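Local atomic coordinates of aldo-keto reductase AKR2E4 (Bombyx mori, PDB entry 3WCZ), a protein that reduces 3-dehydroecdysone with NADPH as cosubstrate, is less active on phenylglyoxal and isatin, and may take part in regulating the moult of the silkworm. Residues 180-185 and 292-297; 202-207 and 253-258; 184-189 and 221-226; 121-126 and 298-303. All blocks are in the same frame, centred on the assembly; numbering follows the deposited sequence.

How the interactions relate
One contact pairs two late strands of a parallel eight-stranded TIM barrel; the other three join loops and the C-terminal tail round the same barrel. Interaction 2 is the pairing of strands 202-206 and 255-256, about 11 Å, centre to centre, from interaction 1, where strand 178-182 meets the tail; strands 178-182 and 202-206 are neighbours, and both contacts touch NADP. Interaction 3 starts from the same loop as interaction 1, sharing Asn184 and Pro185, and runs outward to the loop 221-226. Along the chain, interaction 4 encloses the other three, joining 121-126 to 298-303. The tail makes interactions 1 and 4, centres about 16 Å apart, which hold the pocket residues Gln180, Ile295 and Phe121.

Interaction 1: 180-185 and 292-297; sequences QIEVNP and HRVIDI. With NAP (NADP nicotinamide-adenine-dinucleotide phosphate), chain B; EDO (1,2-ethanediol), chain F.
Glu182 reaches across to the backbone of Val294 and Ile295, its two carboxylate oxygens taking two successive peptide N-H groups. With CG anti to the backbone N (chi1 -175°) and the chain extended, the acid arrives roughly at right angles to the Val294 side chain. OE2 receives Val294 N at 2.8 Å on its syn lone pair, while OE1 is met on the syn side by Ile295 N at 3.1 Å, a nearly straight bond lying 29° out of the carboxylate plane. From the anti side, the amide of Asn184 adds ND2 to OE2 at 3.0 Å, so two donors grip that oxygen; Asn184 ND2 also serves Ser207 O. A water bonded to OE1 links it to Arg293 NH1 and Ile295 O, which probably lets the guanidinium ease the acid's negative charge without direct contact. At its edge the guanidinium holds, through NH1 and NH2, O1 of a 1,2-ethanediol probably picked up from the crystallisation liquor. Ile295 lays CG1 against the nicotinamide, 3.8 Å from NADP C5N. The tail that follows helix 279-286 is thus fastened to the end of strand 178-182, beside strand 202-206, whose Tyr206 touches both Glu182 and Ile295.

Interaction 2: 202-207 and 253-258; sequences AVMAYS and GLIPIP. With NAP (NADP nicotinamide-adenine-dinucleotide phosphate), chain B.
A bend at chi3 of 74° turns the Met204 methyl toward Ile257, so that CE sits 3.7 Å from Ile257 CD1 and the two side chains cross at about a right angle. Tyr206 holds its CG between the backbone N and the carbonyl carbon (chi1 75°), which lays the ring flat against the nicotinamide: NADP C4N, the carbon that carries hydride in this cofactor, stands 3.1 Å above the ring plane of Tyr206, over its centre. The hydroxyl of Tyr206 is hydrogen-bonded to Asn159 ND2. Next along, Ser207 OG donates to NADP O2N at 2.9 Å. The backbones that carry these side chains pair in parallel, Ile255 N to Val203 O, Ala205 N to Ile255 O at 2.8 Å and Ile257 N to Ala205 O. Met204 and Ile255 share one face of the sheet, CG of the first 3.9 Å from CB of the second, and Ala205 and Pro256 share the other. These are the last two strands of the eight-stranded parallel TIM barrel. On the Pro256 face the sheet rests against Leu249 and Ile250 of helix 241-251, while strand 178-182 hydrogen-bonds along the other edge of strand 202-206 and strand 51-53 approaches Met204 and Ile257.

Interaction 3: 184-189 and 221-226; sequences NPTNTQ and PPPRSD. With EDO (1,2-ethanediol), chain F.
Two of the loops that follow strands of the TIM barrel meet here, the one leading from strand 178-182 to helix 190-198 and the proline-rich one ahead of helix 228-237, and the touching residues are Pro185 and Thr186 against Pro221, Pro222 and Pro223. Thr186 does most of the work through its methyl. CG2 lies anti to the carbonyl carbon, with OG1 in the position between the backbone N and that carbon (chi1 40°), and this aims the methyl at the prolines. There it sits 3.8 Å from Pro221 CG, the two side chains crossing at about a right angle, and 3.1 Å from Pro222 O. Beside it Pro185 CB approaches Pro223 CD at 4.4 Å, a looser apolar touch. A cis peptide bond precedes Pro223. Each loop is also braced from within: a type I turn from Asn184 to Asn187 carries Pro185 and Thr186 at its middle positions, and Arg224 NH2 donates to Pro221 O at 2.9 Å, 41° above the carbonyl plane, as well as to Phe211 O. At the far end of the first loop, Gln189 occupies the N-cap position of helix 190-198. Its OE1 accepts from 1,2-ethanediol O1 at 2.6 Å, and its NE2 donates to Glu182 O. With an alanine here the amide is gone, and the Glu182 carbonyl would probably lose one of its donors, the diol its acceptor. A beta turn and a run of prolines, meeting through a methyl, ring carbons and one carbonyl oxygen, make this a loop-to-loop contact of the barrel's beta-alpha connections.

Interaction 4: 121-126 and 298-303; sequences FPIATK and SDWKDY
Trp300 turns its edge to the face of Phe121 in a T-shaped pair, the six-membered ring of the indole 5.4 Å from the Phe121 ring between centroids and the planes at 84°. Trp300 CZ3 is the leading atom, 4.0 Å above the Phe121 ring plane and over its centre. The other kind of contact is aliphatic against aromatic, and Ile123 divides its two branches between two rings. CG1 lies anti to the carbonyl carbon (chi1 -59°) and carries CD1 to 3.6 Å from Trp300 CE3, while CG2 approaches the edge of Tyr303, 3.7 Å from its CD2. Thr125 continues the row along the same ring, its CG2 in the plane of Tyr303 and 3.8 Å from CE2. With an alanine in place of Ile123, the indole would probably lose its aliphatic neighbour and Tyr303 keep only Thr125 CG2 from this segment, a gap opening between 121-126 and the two rings. Within the tail, a type I turn from Trp300 to Tyr303, closed by Tyr303 N to Trp300 O at 2.9 Å, sets both rings toward 121-126, and Trp300 CD1 lies over the rim of the Tyr303 ring. The Tyr303 hydroxyl is hydrogen-bonded to Asp129 O. Phe121 also touches NADP and Asn159; between 121-126 and 298-303 the contacts are apolar and ring contacts, a union that rests on fit of shape and carries no charge pairing.

Interaction 1: 180-185 and 292-297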
# COMPACT_ATOMS: atom_id res chain seq x y z
N GLN A 180 -1.26 1.98 -6.20
CA GLN A 180 -1.36 1.00 -5.13
C GLN A 180 -2.63 0.19 -5.30
O GLN A 180 -3.75 0.73 -5.26
CB GLN A 180 -1.32 1.71 -3.76
CG GLN A 180 -1.51 0.75 -2.59
CD GLN A 180 -1.40 1.31 -1.18
OE1 GLN A 180 -2.24 0.98 -0.33
NE2 GLN A 180 -0.41 2.13 -0.91
N ILE A 181 -2.46 -1.11 -5.54
CA ILE A 181 -3.58 -1.98 -5.90
C ILE A 181 -3.42 -3.32 -5.17
O ILE A 181 -2.35 -3.65 -4.63
CB ILE A 181 -3.66 -2.20 -7.44
CG1 ILE A 181 -2.35 -2.73 -7.97
CG2 ILE A 181 -4.04 -0.89 -8.10
CD1 ILE A 181 -2.40 -3.18 -9.45
N GLU A 182 -4.49 -4.10 -5.15
CA GLU A 182 -4.48 -5.40 -4.49
C GLU A 182 -3.73 -6.43 -5.31
O GLU A 182 -4.12 -6.69 -6.44
CB GLU A 182 -5.90 -5.89 -4.26
CG GLU A 182 -5.91 -7.16 -3.47
CD GLU A 182 -7.28 -7.71 -3.17
OE1 GLU A 182 -8.26 -6.96 -3.04
OE2 GLU A 182 -7.37 -8.94 -2.98
N VAL A 183 -2.68 -7.02 -4.75
CA VAL A 183 -1.96 -8.10 -5.43
C VAL A 183 -1.62 -9.19 -4.44
O VAL A 183 -0.97 -8.94 -3.40
CB VAL A 183 -0.69 -7.64 -6.18
CG1 VAL A 183 -0.23 -8.74 -7.12
CG2 VAL A 183 -0.93 -6.34 -6.94
N ASN A 184 -2.05 -10.41 -4.76
CA ASN A 184 -1.85 -11.58 -3.92
C ASN A 184 -2.19 -12.80 -4.79
O ASN A 184 -2.55 -12.64 -5.96
CB ASN A 184 -2.70 -11.48 -2.64
CG ASN A 184 -4.15 -11.22 -2.94
OD1 ASN A 184 -4.76 -11.93 -3.77
ND2 ASN A 184 -4.72 -10.19 -2.33
N PRO A 185 -2.04 -14.03 -4.25
CA PRO A 185 -2.11 -15.16 -5.19
C PRO A 185 -3.46 -15.39 -5.84
O PRO A 185 -3.53 -15.95 -6.94
CB PRO A 185 -1.73 -16.38 -4.31
CG PRO A 185 -0.82 -15.78 -3.25
CD PRO A 185 -1.44 -14.41 -2.96
N HIS A 292 -10.23 -12.73 -7.39
CA HIS A 292 -11.12 -12.67 -6.25
C HIS A 292 -10.49 -11.71 -5.26
O HIS A 292 -9.46 -12.02 -4.66
CB HIS A 292 -11.28 -14.07 -5.67
CG HIS A 292 -12.23 -14.17 -4.51
ND1 HIS A 292 -12.85 -15.36 -4.19
CD2 HIS A 292 -12.68 -13.26 -3.61
CE1 HIS A 292 -13.64 -15.18 -3.14
NE2 HIS A 292 -13.56 -13.91 -2.78
N ARG A 293 -11.14 -10.57 -5.07
CA ARG A 293 -10.59 -9.51 -4.24
C ARG A 293 -10.87 -9.71 -2.78
O ARG A 293 -12.00 -10.01 -2.38
CB ARG A 293 -11.12 -8.15 -4.69
CG ARG A 293 -10.78 -7.78 -6.10
CD ARG A 293 -11.59 -6.57 -6.56
NE ARG A 293 -11.35 -6.21 -7.95
CZ ARG A 293 -10.34 -5.48 -8.37
NH1 ARG A 293 -9.45 -4.99 -7.54
NH2 ARG A 293 -10.22 -5.24 -9.67
N VAL A 294 -9.85 -9.56 -1.95
CA VAL A 294 -9.99 -9.39 -0.52
C VAL A 294 -10.80 -8.13 -0.20
O VAL A 294 -11.65 -8.14 0.68
CB VAL A 294 -8.62 -9.30 0.18
CG1 VAL A 294 -8.75 -8.91 1.64
CG2 VAL A 294 -7.89 -10.62 0.07
N ILE A 295 -10.52 -7.05 -0.91
CA ILE A 295 -11.18 -5.76 -0.66
C ILE A 295 -12.32 -5.59 -1.65
O ILE A 295 -12.12 -5.35 -2.84
CB ILE A 295 -10.16 -4.57 -0.71
CG1 ILE A 295 -9.05 -4.78 0.34
CG2 ILE A 295 -10.86 -3.23 -0.53
CD1 ILE A 295 -9.50 -4.82 1.80
N ASP A 296 -13.52 -5.75 -1.13
CA ASP A 296 -14.75 -5.73 -1.91
C ASP A 296 -15.42 -4.37 -1.71
O ASP A 296 -15.86 -4.02 -0.62
CB ASP A 296 -15.62 -6.89 -1.43
CG ASP A 296 -16.99 -6.94 -2.07
OD1 ASP A 296 -17.26 -6.17 -2.99
OD2 ASP A 296 -17.80 -7.79 -1.63
N ILE A 297 -15.48 -3.58 -2.77
CA ILE A 297 -16.16 -2.28 -2.71
C ILE A 297 -17.41 -2.26 -3.61
O ILE A 297 -17.82 -1.23 -4.11
CB ILE A 297 -15.23 -1.11 -3.06
CG1 ILE A 297 -14.56 -1.35 -4.42
CG2 ILE A 297 -14.17 -0.95 -1.96
CD1 ILE A 297 -14.09 -0.08 -5.08
PA NAP B . -2.38 -8.17 4.97
O1A NAP B . -1.07 -7.54 5.20
O2A NAP B . -2.81 -8.68 3.68
O5B NAP B . -2.74 -9.25 6.04
C5B NAP B . -2.59 -9.00 7.40
C4B NAP B . -2.88 -10.20 8.29
O4B NAP B . -1.84 -11.18 8.14
C3B NAP B . -3.02 -9.93 9.74
O3B NAP B . -4.05 -10.77 10.22
C2B NAP B . -1.72 -10.29 10.27
O2B NAP B . -1.72 -10.64 11.64
C1B NAP B . -1.30 -11.45 9.41
N9A NAP B . 0.12 -11.65 9.22
C8A NAP B . 1.02 -10.67 9.00
N7A NAP B . 2.22 -11.17 8.74
C5A NAP B . 2.11 -12.53 8.79
C6A NAP B . 3.02 -13.58 8.61
N6A NAP B . 4.38 -13.40 8.34
N1A NAP B . 2.53 -14.83 8.74
C2A NAP B . 1.25 -15.05 9.01
N3A NAP B . 0.34 -14.07 9.18
C4A NAP B . 0.78 -12.80 9.06
O3 NAP B . -3.47 -7.07 5.46
PN NAP B . -4.27 -5.82 4.87
O1N NAP B . -4.42 -4.90 6.02
O2N NAP B . -5.48 -6.34 4.19
O5D NAP B . -3.36 -5.17 3.75
C5D NAP B . -2.12 -4.63 4.05
C4D NAP B . -2.02 -3.10 4.01
O4D NAP B . -2.25 -2.61 2.70
C3D NAP B . -3.04 -2.39 4.83
O3D NAP B . -2.79 -2.49 6.22
C2D NAP B . -2.97 -1.05 4.29
O2D NAP B . -1.80 -0.39 4.71
C1D NAP B . -2.92 -1.35 2.80
N1N NAP B . -4.18 -1.43 2.06
C2N NAP B . -4.53 -0.45 1.21
C3N NAP B . -5.70 -0.53 0.50
C7N NAP B . -5.98 0.56 -0.46
O7N NAP B . -5.08 1.29 -0.93
N7N NAP B . -7.25 0.65 -0.90
C4N NAP B . -6.60 -1.60 0.70
C5N NAP B . -6.23 -2.62 1.58
C6N NAP B . -5.01 -2.49 2.24
P2B NAP B . -0.77 -9.93 12.71
O1X NAP B . -1.20 -10.58 14.04
O2X NAP B . 0.61 -10.27 12.39
O3X NAP B . -1.07 -8.45 12.66
C1 EDO F . -7.55 -2.12 -10.02
O1 EDO F . -7.83 -3.49 -9.71
C2 EDO F . -8.57 -1.23 -9.38
O2 EDO F . -8.69 -1.52 -7.97
O HOH W 1 -7.07 -3.19 -6.33
O HOH W 2 -9.37 -4.98 -4.51
O HOH W 3 -7.32 -12.44 -3.11

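Interaction 2: 202-207 and 253-258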
# COMPACT_ATOMS: atom_id res chain seq x y z
N ALA A 202 5.33 2.49 -10.78
CA ALA A 202 5.56 1.36 -9.89
C ALA A 202 4.26 0.97 -9.19
O ALA A 202 3.32 1.76 -9.08
CB ALA A 202 6.65 1.68 -8.87
N VAL A 203 4.20 -0.27 -8.72
CA VAL A 203 3.02 -0.80 -8.07
C VAL A 203 3.30 -1.17 -6.63
O VAL A 203 4.23 -1.93 -6.35
CB VAL A 203 2.48 -2.00 -8.84
CG1 VAL A 203 1.34 -2.65 -8.07
CG2 VAL A 203 2.07 -1.54 -10.24
N MET A 204 2.48 -0.64 -5.72
CA MET A 204 2.43 -1.10 -4.34
C MET A 204 1.31 -2.13 -4.26
O MET A 204 0.23 -1.91 -4.80
CB MET A 204 2.18 0.05 -3.35
CG MET A 204 3.34 1.00 -3.20
SD MET A 204 2.99 2.41 -2.10
CE MET A 204 3.04 1.60 -0.49
N ALA A 205 1.61 -3.28 -3.65
CA ALA A 205 0.68 -4.40 -3.52
C ALA A 205 0.08 -4.47 -2.13
O ALA A 205 0.76 -4.83 -1.14
CB ALA A 205 1.44 -5.72 -3.82
N TYR A 206 -1.19 -4.09 -2.04
CA TYR A 206 -1.92 -4.19 -0.79
C TYR A 206 -2.58 -5.56 -0.61
O TYR A 206 -2.70 -6.33 -1.55
CB TYR A 206 -2.87 -3.02 -0.62
CG TYR A 206 -4.16 -2.95 -1.39
CD1 TYR A 206 -5.20 -3.83 -1.17
CD2 TYR A 206 -4.38 -1.88 -2.25
CE1 TYR A 206 -6.43 -3.68 -1.81
CE2 TYR A 206 -5.59 -1.73 -2.90
CZ TYR A 206 -6.61 -2.61 -2.65
OH TYR A 206 -7.83 -2.47 -3.24
N SER A 207 -2.98 -5.82 0.64
CA SER A 207 -3.48 -7.13 1.09
C SER A 207 -2.64 -8.25 0.51
O SER A 207 -3.16 -9.18 -0.10
CB SER A 207 -4.97 -7.29 0.74
OG SER A 207 -5.79 -6.29 1.34
N GLY A 253 8.38 -7.34 -9.06
CA GLY A 253 8.76 -5.93 -9.10
C GLY A 253 7.87 -5.02 -8.31
O GLY A 253 7.83 -3.81 -8.58
N LEU A 254 7.14 -5.56 -7.34
CA LEU A 254 6.13 -4.83 -6.58
C LEU A 254 6.66 -4.48 -5.19
O LEU A 254 7.65 -5.05 -4.72
CB LEU A 254 4.87 -5.69 -6.44
CG LEU A 254 4.41 -6.37 -7.73
CD1 LEU A 254 3.17 -7.22 -7.49
CD2 LEU A 254 4.16 -5.36 -8.82
N ILE A 255 5.98 -3.52 -4.56
CA ILE A 255 6.26 -3.05 -3.22
C ILE A 255 5.15 -3.57 -2.32
O ILE A 255 4.07 -2.98 -2.27
CB ILE A 255 6.30 -1.51 -3.19
CG1 ILE A 255 7.43 -1.00 -4.10
CG2 ILE A 255 6.43 -1.00 -1.77
CD1 ILE A 255 7.25 0.49 -4.50
N PRO A 256 5.37 -4.72 -1.64
CA PRO A 256 4.31 -5.24 -0.78
C PRO A 256 4.13 -4.42 0.49
O PRO A 256 5.08 -3.78 0.97
CB PRO A 256 4.80 -6.65 -0.45
CG PRO A 256 6.29 -6.53 -0.53
CD PRO A 256 6.56 -5.60 -1.66
N ILE A 257 2.90 -4.43 0.98
CA ILE A 257 2.52 -3.69 2.18
C ILE A 257 2.01 -4.64 3.27
O ILE A 257 0.83 -4.61 3.64
CB ILE A 257 1.42 -2.65 1.88
CG1 ILE A 257 1.67 -1.89 0.58
CG2 ILE A 257 1.30 -1.66 3.04
CD1 ILE A 257 0.48 -1.04 0.18
N PRO A 258 2.89 -5.49 3.81
CA PRO A 258 2.41 -6.41 4.85
C PRO A 258 1.99 -5.67 6.12
O PRO A 258 2.77 -4.90 6.70
CB PRO A 258 3.63 -7.30 5.11
CG PRO A 258 4.78 -6.46 4.76
CD PRO A 258 4.32 -5.67 3.56
PA NAP B . -2.38 -8.17 4.97
O1A NAP B . -1.07 -7.54 5.20
O2A NAP B . -2.81 -8.68 3.68
O5B NAP B . -2.74 -9.25 6.04
C5B NAP B . -2.59 -9.00 7.40
C4B NAP B . -2.88 -10.20 8.29
O4B NAP B . -1.84 -11.18 8.14
C3B NAP B . -3.02 -9.93 9.74
O3B NAP B . -4.05 -10.77 10.22
C2B NAP B . -1.72 -10.29 10.27
O2B NAP B . -1.72 -10.64 11.64
C1B NAP B . -1.30 -11.45 9.41
N9A NAP B . 0.12 -11.65 9.22
C8A NAP B . 1.02 -10.67 9.00
N7A NAP B . 2.22 -11.17 8.74
C5A NAP B . 2.11 -12.53 8.79
C6A NAP B . 3.02 -13.58 8.61
N6A NAP B . 4.38 -13.40 8.34
N1A NAP B . 2.53 -14.83 8.74
C2A NAP B . 1.25 -15.05 9.01
N3A NAP B . 0.34 -14.07 9.18
C4A NAP B . 0.78 -12.80 9.06
O3 NAP B . -3.47 -7.07 5.46
PN NAP B . -4.27 -5.82 4.87
O1N NAP B . -4.42 -4.90 6.02
O2N NAP B . -5.48 -6.34 4.19
O5D NAP B . -3.36 -5.17 3.75
C5D NAP B . -2.12 -4.63 4.05
C4D NAP B . -2.02 -3.10 4.01
O4D NAP B . -2.25 -2.61 2.70
C3D NAP B . -3.04 -2.39 4.83
O3D NAP B . -2.79 -2.49 6.22
C2D NAP B . -2.97 -1.05 4.29
O2D NAP B . -1.80 -0.39 4.71
C1D NAP B . -2.92 -1.35 2.80
N1N NAP B . -4.18 -1.43 2.06
C2N NAP B . -4.53 -0.45 1.21
C3N NAP B . -5.70 -0.53 0.50
C7N NAP B . -5.98 0.56 -0.46
O7N NAP B . -5.08 1.29 -0.93
N7N NAP B . -7.25 0.65 -0.90
C4N NAP B . -6.60 -1.60 0.70
C5N NAP B . -6.23 -2.62 1.58
C6N NAP B . -5.01 -2.49 2.24
P2B NAP B . -0.77 -9.93 12.71
O1X NAP B . -1.20 -10.58 14.04
O2X NAP B . 0.61 -10.27 12.39
O3X NAP B . -1.07 -8.45 12.66
O HOH W 4 6.26 -2.03 -9.78

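Interaction 3: 184-189 and 221-226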
# COMPACT_ATOMS: atom_id res chain seq x y z
N ASN A 184 -2.05 -10.41 -4.76
CA ASN A 184 -1.85 -11.58 -3.92
C ASN A 184 -2.19 -12.80 -4.79
O ASN A 184 -2.55 -12.64 -5.96
CB ASN A 184 -2.70 -11.48 -2.64
CG ASN A 184 -4.15 -11.22 -2.94
OD1 ASN A 184 -4.76 -11.93 -3.77
ND2 ASN A 184 -4.72 -10.19 -2.33
N PRO A 185 -2.04 -14.03 -4.25
CA PRO A 185 -2.11 -15.16 -5.19
C PRO A 185 -3.46 -15.39 -5.84
O PRO A 185 -3.53 -15.95 -6.94
CB PRO A 185 -1.73 -16.38 -4.31
CG PRO A 185 -0.82 -15.78 -3.25
CD PRO A 185 -1.44 -14.41 -2.96
N THR A 186 -4.52 -14.98 -5.17
CA THR A 186 -5.86 -15.15 -5.73
C THR A 186 -6.39 -13.92 -6.48
O THR A 186 -7.50 -13.96 -7.04
CB THR A 186 -6.86 -15.62 -4.65
OG1 THR A 186 -6.62 -14.96 -3.40
CG2 THR A 186 -6.68 -17.09 -4.42
N ASN A 187 -5.58 -12.87 -6.54
CA ASN A 187 -5.94 -11.63 -7.26
C ASN A 187 -4.64 -11.03 -7.78
O ASN A 187 -4.09 -10.08 -7.20
CB ASN A 187 -6.70 -10.66 -6.37
CG ASN A 187 -7.37 -9.53 -7.15
OD1 ASN A 187 -8.39 -9.75 -7.79
ND2 ASN A 187 -6.83 -8.32 -7.08
N THR A 188 -4.12 -11.60 -8.85
CA THR A 188 -2.75 -11.35 -9.24
C THR A 188 -2.56 -10.10 -10.12
O THR A 188 -1.43 -9.60 -10.28
CB THR A 188 -2.17 -12.55 -9.97
OG1 THR A 188 -2.98 -12.84 -11.10
CG2 THR A 188 -2.10 -13.77 -9.07
N GLN A 189 -3.65 -9.60 -10.70
CA GLN A 189 -3.67 -8.38 -11.52
C GLN A 189 -2.51 -8.31 -12.50
O GLN A 189 -1.84 -7.27 -12.64
CB GLN A 189 -3.70 -7.10 -10.65
CG GLN A 189 -4.83 -7.11 -9.63
CD GLN A 189 -5.49 -5.78 -9.44
OE1 GLN A 189 -5.89 -5.12 -10.41
NE2 GLN A 189 -5.67 -5.39 -8.21
N PRO A 221 -11.03 -18.98 -1.18
CA PRO A 221 -10.35 -19.79 -2.18
C PRO A 221 -8.98 -20.28 -1.70
O PRO A 221 -8.35 -19.62 -0.85
CB PRO A 221 -10.17 -18.80 -3.35
CG PRO A 221 -10.08 -17.48 -2.67
CD PRO A 221 -11.05 -17.55 -1.54
N PRO A 222 -8.50 -21.40 -2.23
CA PRO A 222 -7.12 -21.80 -1.98
C PRO A 222 -6.16 -20.76 -2.53
O PRO A 222 -6.55 -20.01 -3.43
CB PRO A 222 -6.98 -23.11 -2.76
CG PRO A 222 -8.05 -23.03 -3.83
CD PRO A 222 -9.16 -22.23 -3.26
N PRO A 223 -4.91 -20.74 -2.06
CA PRO A 223 -4.29 -21.67 -1.11
C PRO A 223 -4.49 -21.34 0.37
O PRO A 223 -4.52 -20.17 0.78
CB PRO A 223 -2.81 -21.52 -1.43
CG PRO A 223 -2.66 -20.12 -1.94
CD PRO A 223 -3.95 -19.79 -2.65
N ARG A 224 -4.59 -22.39 1.17
CA ARG A 224 -4.47 -22.28 2.63
C ARG A 224 -3.01 -22.18 3.04
O ARG A 224 -2.12 -22.43 2.24
CB ARG A 224 -5.04 -23.52 3.30
CG ARG A 224 -6.49 -23.80 3.03
CD ARG A 224 -7.44 -22.81 3.73
NE ARG A 224 -7.81 -21.75 2.79
CZ ARG A 224 -7.56 -20.45 2.94
NH1 ARG A 224 -6.97 -19.98 4.04
NH2 ARG A 224 -7.95 -19.62 2.00
N SER A 225 -2.77 -21.87 4.31
CA SER A 225 -1.39 -21.76 4.79
C SER A 225 -0.61 -23.09 4.74
O SER A 225 0.61 -23.09 4.73
CB SER A 225 -1.35 -21.19 6.21
OG SER A 225 -1.99 -22.07 7.12
N ASP A 226 -1.33 -24.22 4.72
CA ASP A 226 -0.68 -25.53 4.61
C ASP A 226 -0.71 -26.07 3.19
O ASP A 226 -0.44 -27.23 2.96
CB ASP A 226 -1.28 -26.53 5.62
CG ASP A 226 -2.75 -26.79 5.40
OD1 ASP A 226 -3.41 -26.09 4.61
OD2 ASP A 226 -3.26 -27.74 6.04
C1 EDO F . -7.55 -2.12 -10.02
O1 EDO F . -7.83 -3.49 -9.71
C2 EDO F . -8.57 -1.23 -9.38
O2 EDO F . -8.69 -1.52 -7.97

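Interaction 4: 121-126 and 298-303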
# COMPACT_ATOMS: atom_id res chain seq x y z
N PHE A 121 -9.01 6.27 -3.87
CA PHE A 121 -9.82 5.66 -4.92
C PHE A 121 -10.13 6.70 -5.98
O PHE A 121 -10.19 7.92 -5.68
CB PHE A 121 -11.18 5.15 -4.40
CG PHE A 121 -11.10 3.92 -3.55
CD1 PHE A 121 -10.92 4.04 -2.19
CD2 PHE A 121 -11.25 2.66 -4.10
CE1 PHE A 121 -10.85 2.90 -1.37
CE2 PHE A 121 -11.15 1.51 -3.31
CZ PHE A 121 -10.96 1.64 -1.95
N PRO A 122 -10.49 6.25 -7.19
CA PRO A 122 -10.87 7.22 -8.24
C PRO A 122 -12.30 7.73 -8.07
O PRO A 122 -12.69 8.63 -8.80
CB PRO A 122 -10.72 6.42 -9.55
CG PRO A 122 -10.89 4.97 -9.14
CD PRO A 122 -10.32 4.89 -7.73
N ILE A 123 -13.06 7.14 -7.16
CA ILE A 123 -14.43 7.52 -6.85
C ILE A 123 -14.43 8.73 -5.94
O ILE A 123 -13.61 8.85 -5.03
CB ILE A 123 -15.15 6.35 -6.13
CG1 ILE A 123 -15.14 5.09 -7.01
CG2 ILE A 123 -16.54 6.71 -5.74
CD1 ILE A 123 -15.43 3.82 -6.22
N ALA A 124 -15.39 9.62 -6.17
CA ALA A 124 -15.64 10.78 -5.30
C ALA A 124 -16.98 10.57 -4.61
O ALA A 124 -17.95 10.14 -5.24
CB ALA A 124 -15.66 12.05 -6.10
N THR A 125 -17.03 10.86 -3.32
CA THR A 125 -18.28 10.77 -2.56
C THR A 125 -18.47 12.04 -1.76
O THR A 125 -17.57 12.87 -1.59
CB THR A 125 -18.32 9.56 -1.62
OG1 THR A 125 -17.32 9.71 -0.61
CG2 THR A 125 -18.08 8.28 -2.40
N LYS A 126 -19.71 12.23 -1.31
CA LYS A 126 -20.00 13.22 -0.31
C LYS A 126 -19.66 12.59 1.05
O LYS A 126 -19.38 11.40 1.15
CB LYS A 126 -21.48 13.63 -0.39
CG LYS A 126 -21.94 14.11 -1.77
CD LYS A 126 -21.32 15.40 -2.18
CE LYS A 126 -22.04 16.04 -3.38
NZ LYS A 126 -23.38 16.65 -3.05
N SER A 298 -18.04 -3.42 -3.76
CA SER A 298 -19.10 -3.55 -4.76
C SER A 298 -20.36 -2.75 -4.45
O SER A 298 -21.15 -2.51 -5.36
CB SER A 298 -19.45 -5.03 -4.99
OG SER A 298 -19.77 -5.69 -3.79
N ASP A 299 -20.53 -2.28 -3.22
CA ASP A 299 -21.64 -1.37 -2.95
C ASP A 299 -21.53 -0.08 -3.78
O ASP A 299 -22.52 0.65 -3.94
CB ASP A 299 -21.73 -0.97 -1.47
CG ASP A 299 -22.28 -2.08 -0.58
OD1 ASP A 299 -22.71 -3.12 -1.09
OD2 ASP A 299 -22.28 -1.88 0.65
N TRP A 300 -20.33 0.22 -4.29
CA TRP A 300 -20.06 1.44 -5.05
C TRP A 300 -20.08 1.19 -6.57
O TRP A 300 -19.68 2.06 -7.33
CB TRP A 300 -18.68 2.02 -4.69
CG TRP A 300 -18.52 2.55 -3.29
CD1 TRP A 300 -19.51 2.97 -2.44
CD2 TRP A 300 -17.28 2.73 -2.58
NE1 TRP A 300 -18.96 3.39 -1.25
CE2 TRP A 300 -17.60 3.25 -1.31
CE3 TRP A 300 -15.94 2.49 -2.89
CZ2 TRP A 300 -16.62 3.55 -0.36
CZ3 TRP A 300 -14.98 2.78 -1.94
CH2 TRP A 300 -15.32 3.29 -0.70
N LYS A 301 -20.55 0.02 -7.00
CA LYS A 301 -20.44 -0.40 -8.38
C LYS A 301 -21.06 0.57 -9.37
O LYS A 301 -20.58 0.68 -10.51
CB LYS A 301 -21.06 -1.80 -8.52
CG LYS A 301 -20.74 -2.51 -9.81
CD LYS A 301 -21.21 -3.97 -9.72
CE LYS A 301 -20.05 -4.94 -9.63
NZ LYS A 301 -20.52 -6.36 -9.66
N ASP A 302 -22.12 1.27 -8.96
CA ASP A 302 -22.80 2.18 -9.88
C ASP A 302 -22.27 3.61 -9.77
O ASP A 302 -22.77 4.50 -10.45
CB ASP A 302 -24.33 2.20 -9.67
CG ASP A 302 -25.07 2.79 -10.85
OD1 ASP A 302 -24.79 2.35 -11.98
OD2 ASP A 302 -25.94 3.70 -10.66
N TYR A 303 -21.27 3.84 -8.93
CA TYR A 303 -20.72 5.18 -8.77
C TYR A 303 -19.84 5.56 -9.96
O TYR A 303 -19.12 4.71 -10.51
CB TYR A 303 -19.85 5.28 -7.51
CG TYR A 303 -20.60 5.33 -6.19
CD1 TYR A 303 -21.80 4.65 -6.00
CD2 TYR A 303 -20.08 6.04 -5.12
CE1 TYR A 303 -22.48 4.71 -4.78
CE2 TYR A 303 -20.74 6.09 -3.90
CZ TYR A 303 -21.94 5.42 -3.73
OH TYR A 303 -22.58 5.48 -2.50